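Local coordinates for penicillin binding protein 2X (Streptococcus thermophilus, PDB 5U47), which probably acts as a penicillin-sensitive transpeptidase that cross-links peptidoglycan strands during synthesis of the septal cell wall, at residues T650-M655 and K699-T704; K661-F666 and I672-K677. The protein carries 1 engineered substitution. All coordinates share one frame; numbering follows the deposited sequence.

Interaction 1: residues T650-M655 and K699-T704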
ATOM      1  N   THR A 650      -7.201  -5.777  28.402  1.00 34.51           N
ATOM      2  CA  THR A 650      -8.218  -5.659  29.454  1.00 36.41           C
ATOM      3  C   THR A 650      -9.664  -5.444  29.010  1.00 35.83           C
ATOM      4  O   THR A 650     -10.562  -5.514  29.849  1.00 36.74           O
ATOM      5  CB  THR A 650      -7.893  -4.462  30.371  1.00 38.71           C
ATOM      6  OG1 THR A 650      -7.935  -3.260  29.594  1.00 37.68           O
ATOM      7  CG2 THR A 650      -6.512  -4.619  31.028  1.00 39.50           C
ATOM      8  N   GLU A 651      -9.889  -5.143  27.733  1.00 35.74           N
ATOM      9  CA  GLU A 651     -11.241  -4.898  27.196  1.00 35.82           C
ATOM     10  C   GLU A 651     -11.662  -5.934  26.148  1.00 33.61           C
ATOM     11  O   GLU A 651     -10.835  -6.395  25.358  1.00 31.16           O
ATOM     12  CB  GLU A 651     -11.313  -3.505  26.567  1.00 38.88           C
ATOM     13  CG  GLU A 651     -11.190  -2.350  27.553  1.00 44.48           C
ATOM     14  CD  GLU A 651     -11.349  -0.978  26.889  1.00 48.00           C
ATOM     15  OE1 GLU A 651     -11.200  -0.870  25.652  1.00 50.37           O
ATOM     16  OE2 GLU A 651     -11.619   0.009  27.611  1.00 55.46           O
ATOM     17  N   LEU A 652     -12.955  -6.275  26.143  1.00 31.55           N
ATOM     18  CA  LEU A 652     -13.509  -7.235  25.204  1.00 30.00           C
ATOM     19  C   LEU A 652     -13.396  -6.696  23.780  1.00 28.99           C
ATOM     20  O   LEU A 652     -13.787  -5.555  23.518  1.00 28.24           O
ATOM     21  CB  LEU A 652     -14.991  -7.476  25.495  1.00 31.07           C
ATOM     22  CG  LEU A 652     -15.690  -8.578  24.692  1.00 30.77           C
ATOM     23  CD1 LEU A 652     -15.067  -9.936  24.989  1.00 31.31           C
ATOM     24  CD2 LEU A 652     -17.163  -8.588  25.057  1.00 31.69           C
ATOM     25  N   PRO A 653     -12.839  -7.489  22.860  1.00 27.31           N
ATOM     26  CA  PRO A 653     -12.763  -7.046  21.470  1.00 26.94           C
ATOM     27  C   PRO A 653     -14.087  -7.096  20.722  1.00 26.78           C
ATOM     28  O   PRO A 653     -15.039  -7.671  21.206  1.00 26.27           O
ATOM     29  CB  PRO A 653     -11.858  -8.100  20.810  1.00 27.16           C
ATOM     30  CG  PRO A 653     -11.148  -8.780  21.927  1.00 27.67           C
ATOM     31  CD  PRO A 653     -12.035  -8.696  23.115  1.00 27.65           C
ATOM     32  N   ASP A 654     -14.098  -6.493  19.533  1.00 27.78           N
ATOM     33  CA  ASP A 654     -15.191  -6.623  18.561  1.00 27.47           C
ATOM     34  C   ASP A 654     -14.771  -7.963  17.949  1.00 27.02           C
ATOM     35  O   ASP A 654     -13.709  -8.070  17.343  1.00 24.55           O
ATOM     36  CB  ASP A 654     -15.167  -5.467  17.557  1.00 28.95           C
ATOM     37  CG  ASP A 654     -16.059  -5.685  16.338  1.00 29.52           C
ATOM     38  OD1 ASP A 654     -16.672  -6.764  16.184  1.00 29.30           O
ATOM     39  OD2 ASP A 654     -16.114  -4.742  15.497  1.00 28.92           O
ATOM     40  N   MET A 655     -15.585  -8.993  18.172  1.00 26.23           N
ATOM     41  CA  MET A 655     -15.234 -10.336  17.766  1.00 26.08           C
ATOM     42  C   MET A 655     -15.896 -10.746  16.455  1.00 24.90           C
ATOM     43  O   MET A 655     -15.829 -11.922  16.065  1.00 23.28           O
ATOM     44  CB  MET A 655     -15.604 -11.311  18.904  1.00 27.07           C
ATOM     45  CG  MET A 655     -14.873 -11.038  20.218  1.00 28.19           C
ATOM     46  SD  MET A 655     -15.562 -11.947  21.624  1.00 33.41           S
ATOM     47  CE  MET A 655     -15.199 -13.614  21.142  1.00 32.55           C
ATOM     48  N   LYS A 699     -17.916 -12.534  32.589  1.00 35.37           N
ATOM     49  CA  LYS A 699     -17.814 -13.952  32.970  1.00 37.58           C
ATOM     50  C   LYS A 699     -18.412 -14.868  31.930  1.00 35.54           C
ATOM     51  O   LYS A 699     -17.983 -16.015  31.787  1.00 34.05           O
ATOM     52  CB  LYS A 699     -18.569 -14.210  34.281  1.00 41.17           C
ATOM     53  CG  LYS A 699     -18.282 -13.237  35.420  1.00 45.65           C
ATOM     54  CD  LYS A 699     -16.802 -13.143  35.761  1.00 48.57           C
ATOM     55  CE  LYS A 699     -16.578 -12.239  36.965  1.00 52.83           C
ATOM     56  NZ  LYS A 699     -15.135 -12.135  37.312  1.00 55.43           N
ATOM     57  N   LYS A 700     -19.416 -14.355  31.221  1.00 34.45           N
ATOM     58  CA  LYS A 700     -20.156 -15.119  30.232  1.00 34.14           C
ATOM     59  C   LYS A 700     -20.484 -14.291  28.997  1.00 33.33           C
ATOM     60  O   LYS A 700     -20.776 -13.100  29.099  1.00 31.70           O
ATOM     61  CB  LYS A 700     -21.502 -15.562  30.821  1.00 36.76           C
ATOM     62  CG  LYS A 700     -21.421 -16.410  32.076  1.00 41.41           C
ATOM     63  CD  LYS A 700     -22.817 -16.774  32.577  1.00 44.59           C
ATOM     64  CE  LYS A 700     -22.748 -17.590  33.850  1.00 49.16           C
ATOM     65  NZ  LYS A 700     -24.090 -18.136  34.201  1.00 54.36           N
ATOM     66  N   ILE A 701     -20.439 -14.936  27.834  1.00 30.32           N
ATOM     67  CA  ILE A 701     -20.841 -14.297  26.608  1.00 29.43           C
ATOM     68  C   ILE A 701     -21.593 -15.312  25.762  1.00 27.39           C
ATOM     69  O   ILE A 701     -21.233 -16.496  25.719  1.00 27.71           O
ATOM     70  CB  ILE A 701     -19.653 -13.787  25.771  1.00 28.82           C
ATOM     71  CG1 ILE A 701     -18.690 -12.921  26.590  1.00 30.48           C
ATOM     72  CG2 ILE A 701     -20.165 -12.996  24.578  1.00 28.93           C
ATOM     73  CD1 ILE A 701     -17.413 -12.568  25.842  1.00 30.64           C
ATOM     74  N   THR A 702     -22.655 -14.851  25.118  1.00 28.45           N
ATOM     75  CA  THR A 702     -23.358 -15.664  24.144  1.00 28.28           C
ATOM     76  C   THR A 702     -22.853 -15.197  22.781  1.00 27.21           C
ATOM     77  O   THR A 702     -22.991 -14.023  22.409  1.00 25.76           O
ATOM     78  CB  THR A 702     -24.887 -15.554  24.230  1.00 30.17           C
ATOM     79  OG1 THR A 702     -25.321 -16.093  25.472  1.00 30.39           O
ATOM     80  CG2 THR A 702     -25.546 -16.358  23.106  1.00 30.80           C
ATOM     81  N   ILE A 703     -22.238 -16.121  22.061  1.00 26.53           N
ATOM     82  CA  ILE A 703     -21.703 -15.856  20.733  1.00 25.89           C
ATOM     83  C   ILE A 703     -22.549 -16.573  19.688  1.00 26.71           C
ATOM     84  O   ILE A 703     -22.742 -17.794  19.766  1.00 26.40           O
ATOM     85  CB  ILE A 703     -20.275 -16.400  20.643  1.00 25.96           C
ATOM     86  CG1 ILE A 703     -19.326 -15.548  21.494  1.00 25.32           C
ATOM     87  CG2 ILE A 703     -19.789 -16.491  19.197  1.00 26.70           C
ATOM     88  CD1 ILE A 703     -19.094 -14.150  20.971  1.00 25.32           C
ATOM     89  N   THR A 704     -22.997 -15.820  18.690  1.00 26.63           N
ATOM     90  CA  THR A 704     -23.735 -16.368  17.575  1.00 28.47           C
ATOM     91  C   THR A 704     -22.742 -16.593  16.441  1.00 28.94           C
ATOM     92  O   THR A 704     -21.934 -15.710  16.119  1.00 27.34           O
ATOM     93  CB  THR A 704     -24.854 -15.413  17.130  1.00 29.57           C
ATOM     94  OG1 THR A 704     -25.719 -15.163  18.242  1.00 31.73           O
ATOM     95  CG2 THR A 704     -25.686 -16.005  15.964  1.00 31.33           C
TER

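Interaction 2: residues K661-F666 and I672-K677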
ATOM      1  N   LYS A 661     -12.704 -21.524  16.712  1.00 29.40           N
ATOM      2  CA  LYS A 661     -11.417 -21.916  17.322  1.00 29.24           C
ATOM      3  C   LYS A 661     -10.801 -20.739  18.070  1.00 26.35           C
ATOM      4  O   LYS A 661     -10.317 -20.885  19.193  1.00 27.36           O
ATOM      5  CB  LYS A 661     -10.439 -22.405  16.238  1.00 31.36           C
ATOM      6  CG  LYS A 661      -9.053 -22.833  16.728  1.00 34.51           C
ATOM      7  CD  LYS A 661      -8.185 -23.230  15.528  1.00 36.96           C
ATOM      8  CE  LYS A 661      -6.795 -23.715  15.928  1.00 38.85           C
ATOM      9  NZ  LYS A 661      -5.973 -22.670  16.582  1.00 40.48           N
ATOM     10  N   ASN A 662     -10.827 -19.569  17.453  1.00 23.53           N
ATOM     11  CA  ASN A 662     -10.279 -18.374  18.095  1.00 22.99           C
ATOM     12  C   ASN A 662     -11.118 -17.860  19.274  1.00 22.97           C
ATOM     13  O   ASN A 662     -10.564 -17.443  20.283  1.00 22.50           O
ATOM     14  CB  ASN A 662      -9.943 -17.322  17.058  1.00 22.64           C
ATOM     15  CG  ASN A 662      -8.733 -17.722  16.230  1.00 22.70           C
ATOM     16  OD1 ASN A 662      -7.889 -18.490  16.709  1.00 23.37           O
ATOM     17  ND2 ASN A 662      -8.634 -17.212  14.990  1.00 23.14           N
ATOM     18  N   VAL A 663     -12.440 -17.946  19.171  1.00 23.47           N
ATOM     19  CA  VAL A 663     -13.292 -17.599  20.291  1.00 24.13           C
ATOM     20  C   VAL A 663     -12.953 -18.523  21.466  1.00 25.56           C
ATOM     21  O   VAL A 663     -12.826 -18.058  22.589  1.00 25.30           O
ATOM     22  CB  VAL A 663     -14.796 -17.713  19.954  1.00 23.02           C
ATOM     23  CG1 VAL A 663     -15.633 -17.433  21.187  1.00 23.23           C
ATOM     24  CG2 VAL A 663     -15.179 -16.730  18.853  1.00 22.45           C
ATOM     25  N   GLU A 664     -12.799 -19.826  21.191  1.00 27.31           N
ATOM     26  CA  GLU A 664     -12.459 -20.819  22.241  1.00 28.83           C
ATOM     27  C   GLU A 664     -11.093 -20.557  22.882  1.00 27.66           C
ATOM     28  O   GLU A 664     -10.935 -20.685  24.093  1.00 27.13           O
ATOM     29  CB  GLU A 664     -12.465 -22.251  21.684  1.00 33.32           C
ATOM     30  CG  GLU A 664     -13.836 -22.787  21.283  1.00 37.53           C
ATOM     31  CD  GLU A 664     -13.804 -24.248  20.838  1.00 46.05           C
ATOM     32  OE1 GLU A 664     -14.438 -24.582  19.808  1.00 53.12           O
ATOM     33  OE2 GLU A 664     -13.133 -25.070  21.508  1.00 58.43           O
ATOM     34  N   THR A 665     -10.105 -20.210  22.064  1.00 26.13           N
ATOM     35  CA  THR A 665      -8.763 -19.951  22.560  1.00 26.60           C
ATOM     36  C   THR A 665      -8.793 -18.731  23.483  1.00 26.80           C
ATOM     37  O   THR A 665      -8.281 -18.768  24.597  1.00 27.85           O
ATOM     38  CB  THR A 665      -7.774 -19.721  21.409  1.00 26.33           C
ATOM     39  OG1 THR A 665      -7.749 -20.888  20.577  1.00 27.26           O
ATOM     40  CG2 THR A 665      -6.380 -19.448  21.935  1.00 26.54           C
ATOM     41  N   PHE A 666      -9.414 -17.665  23.004  1.00 26.69           N
ATOM     42  CA  PHE A 666      -9.586 -16.445  23.768  1.00 26.40           C
ATOM     43  C   PHE A 666     -10.275 -16.689  25.105  1.00 28.03           C
ATOM     44  O   PHE A 666      -9.849 -16.166  26.153  1.00 29.48           O
ATOM     45  CB  PHE A 666     -10.415 -15.440  22.936  1.00 26.49           C
ATOM     46  CG  PHE A 666     -11.065 -14.371  23.762  1.00 26.30           C
ATOM     47  CD1 PHE A 666     -10.300 -13.425  24.420  1.00 27.55           C
ATOM     48  CD2 PHE A 666     -12.440 -14.342  23.925  1.00 27.66           C
ATOM     49  CE1 PHE A 666     -10.901 -12.453  25.219  1.00 28.11           C
ATOM     50  CE2 PHE A 666     -13.054 -13.366  24.709  1.00 28.25           C
ATOM     51  CZ  PHE A 666     -12.278 -12.426  25.357  1.00 28.32           C
ATOM     52  N   ILE A 672     -13.365 -17.065  30.373  1.00 35.70           N
ATOM     53  CA  ILE A 672     -14.729 -16.619  30.139  1.00 36.03           C
ATOM     54  C   ILE A 672     -15.528 -17.802  29.621  1.00 35.76           C
ATOM     55  O   ILE A 672     -15.046 -18.553  28.781  1.00 35.09           O
ATOM     56  CB  ILE A 672     -14.749 -15.469  29.117  1.00 36.62           C
ATOM     57  CG1 ILE A 672     -14.003 -14.263  29.693  1.00 37.15           C
ATOM     58  CG2 ILE A 672     -16.181 -15.108  28.731  1.00 36.10           C
ATOM     59  CD1 ILE A 672     -13.794 -13.149  28.694  1.00 38.66           C
ATOM     60  N   LYS A 673     -16.742 -17.961  30.131  1.00 32.99           N
ATOM     61  CA  LYS A 673     -17.648 -19.039  29.719  1.00 35.82           C
ATOM     62  C   LYS A 673     -18.429 -18.607  28.484  1.00 32.24           C
ATOM     63  O   LYS A 673     -19.179 -17.634  28.537  1.00 32.82           O
ATOM     64  CB  LYS A 673     -18.624 -19.336  30.859  1.00 41.27           C
ATOM     65  CG  LYS A 673     -19.769 -20.288  30.553  1.00 47.66           C
ATOM     66  CD  LYS A 673     -19.356 -21.747  30.557  1.00 54.17           C
ATOM     67  CE  LYS A 673     -20.571 -22.658  30.395  1.00 58.49           C
ATOM     68  NZ  LYS A 673     -21.187 -22.538  29.039  1.00 60.12           N
ATOM     69  N   ILE A 674     -18.281 -19.344  27.388  1.00 30.01           N
ATOM     70  CA  ILE A 674     -18.975 -19.017  26.141  1.00 27.52           C
ATOM     71  C   ILE A 674     -20.122 -19.972  25.863  1.00 27.34           C
ATOM     72  O   ILE A 674     -19.977 -21.173  25.992  1.00 28.40           O
ATOM     73  CB  ILE A 674     -18.028 -19.061  24.903  1.00 27.28           C
ATOM     74  CG1 ILE A 674     -16.832 -18.118  25.072  1.00 26.26           C
ATOM     75  CG2 ILE A 674     -18.800 -18.689  23.634  1.00 25.61           C
ATOM     76  CD1 ILE A 674     -17.206 -16.654  25.137  1.00 26.22           C
ATOM     77  N   THR A 675     -21.261 -19.411  25.484  1.00 27.04           N
ATOM     78  CA  THR A 675     -22.422 -20.168  25.052  1.00 28.89           C
ATOM     79  C   THR A 675     -22.548 -19.910  23.557  1.00 27.76           C
ATOM     80  O   THR A 675     -22.571 -18.746  23.144  1.00 26.43           O
ATOM     81  CB  THR A 675     -23.687 -19.678  25.785  1.00 30.79           C
ATOM     82  OG1 THR A 675     -23.552 -19.965  27.177  1.00 33.11           O
ATOM     83  CG2 THR A 675     -24.933 -20.366  25.257  1.00 33.01           C
ATOM     84  N   TYR A 676     -22.587 -20.961  22.740  1.00 29.03           N
ATOM     85  CA  TYR A 676     -22.685 -20.782  21.288  1.00 29.62           C
ATOM     86  C   TYR A 676     -24.069 -20.998  20.736  1.00 31.73           C
ATOM     87  O   TYR A 676     -24.812 -21.851  21.205  1.00 31.16           O
ATOM     88  CB  TYR A 676     -21.727 -21.733  20.538  1.00 31.05           C
ATOM     89  CG  TYR A 676     -20.277 -21.478  20.855  1.00 31.38           C
ATOM     90  CD1 TYR A 676     -19.567 -20.460  20.206  1.00 30.63           C
ATOM     91  CD2 TYR A 676     -19.616 -22.238  21.813  1.00 31.99           C
ATOM     92  CE1 TYR A 676     -18.237 -20.215  20.507  1.00 31.94           C
ATOM     93  CE2 TYR A 676     -18.288 -22.001  22.124  1.00 33.34           C
ATOM     94  CZ  TYR A 676     -17.597 -20.999  21.464  1.00 32.91           C
ATOM     95  OH  TYR A 676     -16.283 -20.764  21.788  1.00 35.72           O
ATOM     96  N   LYS A 677     -24.409 -20.185  19.742  1.00 32.45           N
ATOM     97  CA  LYS A 677     -25.614 -20.350  18.951  1.00 34.97           C
ATOM     98  C   LYS A 677     -25.110 -20.505  17.513  1.00 36.59           C
ATOM     99  O   LYS A 677     -24.423 -19.623  17.016  1.00 32.69           O
ATOM    100  CB  LYS A 677     -26.519 -19.119  18.991  1.00 36.06           C
ATOM    101  CG  LYS A 677     -27.209 -18.822  20.306  1.00 38.20           C
ATOM    102  CD  LYS A 677     -28.006 -17.524  20.206  1.00 38.23           C
ATOM    103  CE  LYS A 677     -29.126 -17.584  19.178  1.00 40.23           C
ATOM    104  NZ  LYS A 677     -29.907 -16.317  19.176  1.00 42.76           N
TER

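Interaction 1: residues T650-M655 and K699-T704
Leu652 and Ile701 meet tip to tip, each side chain reaching toward the other's backbone. Leu652 CD1 lies 3.6 Å from Ile701 CD1, and the second leucine branch, CD2, stands 4.1 Å from that same methyl, which is thus held by the fork of the leucine. The isoleucine gets there by stretching: with CG1 opposite the carbonyl carbon and the chain straight beyond it (chi2 172°), CD1 is carried well clear of the strand. Two residues further along strand 700-706, on the same face of it, Ile703 is met in a different manner. Here the methionine side chain of Met655 crosses it at about a right angle, and the touch is one of methyl on methyl, Met655 CE lying 3.9 Å from Ile703 CD1. A bend at the thioether (chi3 65°) turns CE aside from an otherwise extended chain. The backbones themselves stay well apart, with CA of Leu652 10.3 Å from CA of Ile701, so the two segments touch only through side chains. Phe666 of helix 660-670 also packs on Leu652 and Met655, while Ile674 of the neighbouring strand touches both isoleucines. Several polar atoms of the loop have partners outside the contact: the side-chain amide of Gln687 accepts from Met655 N through OE1 and donates to Pro653 O through NE2, and Asp654 OD2 takes a hydrogen bond from Lys459 N, in the transpeptidase domain. The pair illustrates how a small domain of the PASTA type uses an irregular segment, beside its helix and sheet, to line part of its hydrophobic interior. Purely apolar and buried, the contact sets no direction by bonding; the shapes of four side chains define the fit, and hydrogen bonds to other parts of the chain probably help to hold the loop in place.

Interaction 2: residues K661-F666 and I672-K677
Tyr676 extends from strand 673-677 to the helix, where its far end meets Val663 and Glu664. The side chain leaves the strand toward the helix at CB, and a chi1 of -63° sets CG opposite the carbonyl carbon. The ring that follows is lined on one face by a residue of its own strand: Ile674 CG2 sits 3.4 Å above the ring plane, offset toward the rim. Further out, CE1 of Tyr676 comes within 3.9 Å of Val663 CG1, the two side chains sliding past each other in opposite directions. CZ of Tyr676 is about as near to Glu664 CG as to that valine methyl. At the tip, Tyr676 OH lies 3.2 Å from Glu664 CG and 3.4 Å from Val663 CG1, wedged against aliphatic carbon. It is therefore the methylene stem of Glu664, and not its carboxylate, that meets the phenol, and the two side chains cross at about a right angle. The same valine methyl, Val663 CG1, also touches Ile674 CG1, at 4.1 Å. Near the end of the helical segment, Phe666 CZ rests 3.7 Å from Ile672 CD1, just before the strand begins, the two side chains meeting at a slant. Lys660 makes a cation-pi contact with the Tyr676 ring, and Met655 and Leu652 extend the apolar layer beyond Val663 and Phe666. Helix 660-670 thus packs on one face of the three-stranded sheet, running nearly antiparallel to strand 673-677 at 156° with the segment axes 9.3 Å apart; that edge strand pairs in parallel with central strand 700-706, as expected of the helix-on-sheet PASTA fold.

Interactions 1 and 2 are adjoining parts of one small hydrophobic interior, their centres about 8 Å apart, and the second is nested along the chain inside the loop closed by the first. They join at the side chains, where Leu652 CD1 lies 3.8 Å from Phe666 CZ, and at the backbone, where strands 673-677 and 700-706 pair in parallel: Lys673 N is 2.8 Å from Lys699 O and Ile703 N 2.9 Å from Thr675 O, both probable hydrogen bonds. Both contacts belong to the second PASTA domain, not to the transpeptidase domain, the probable site of acylation by beta-lactams; together they unite loop, helix and sheet.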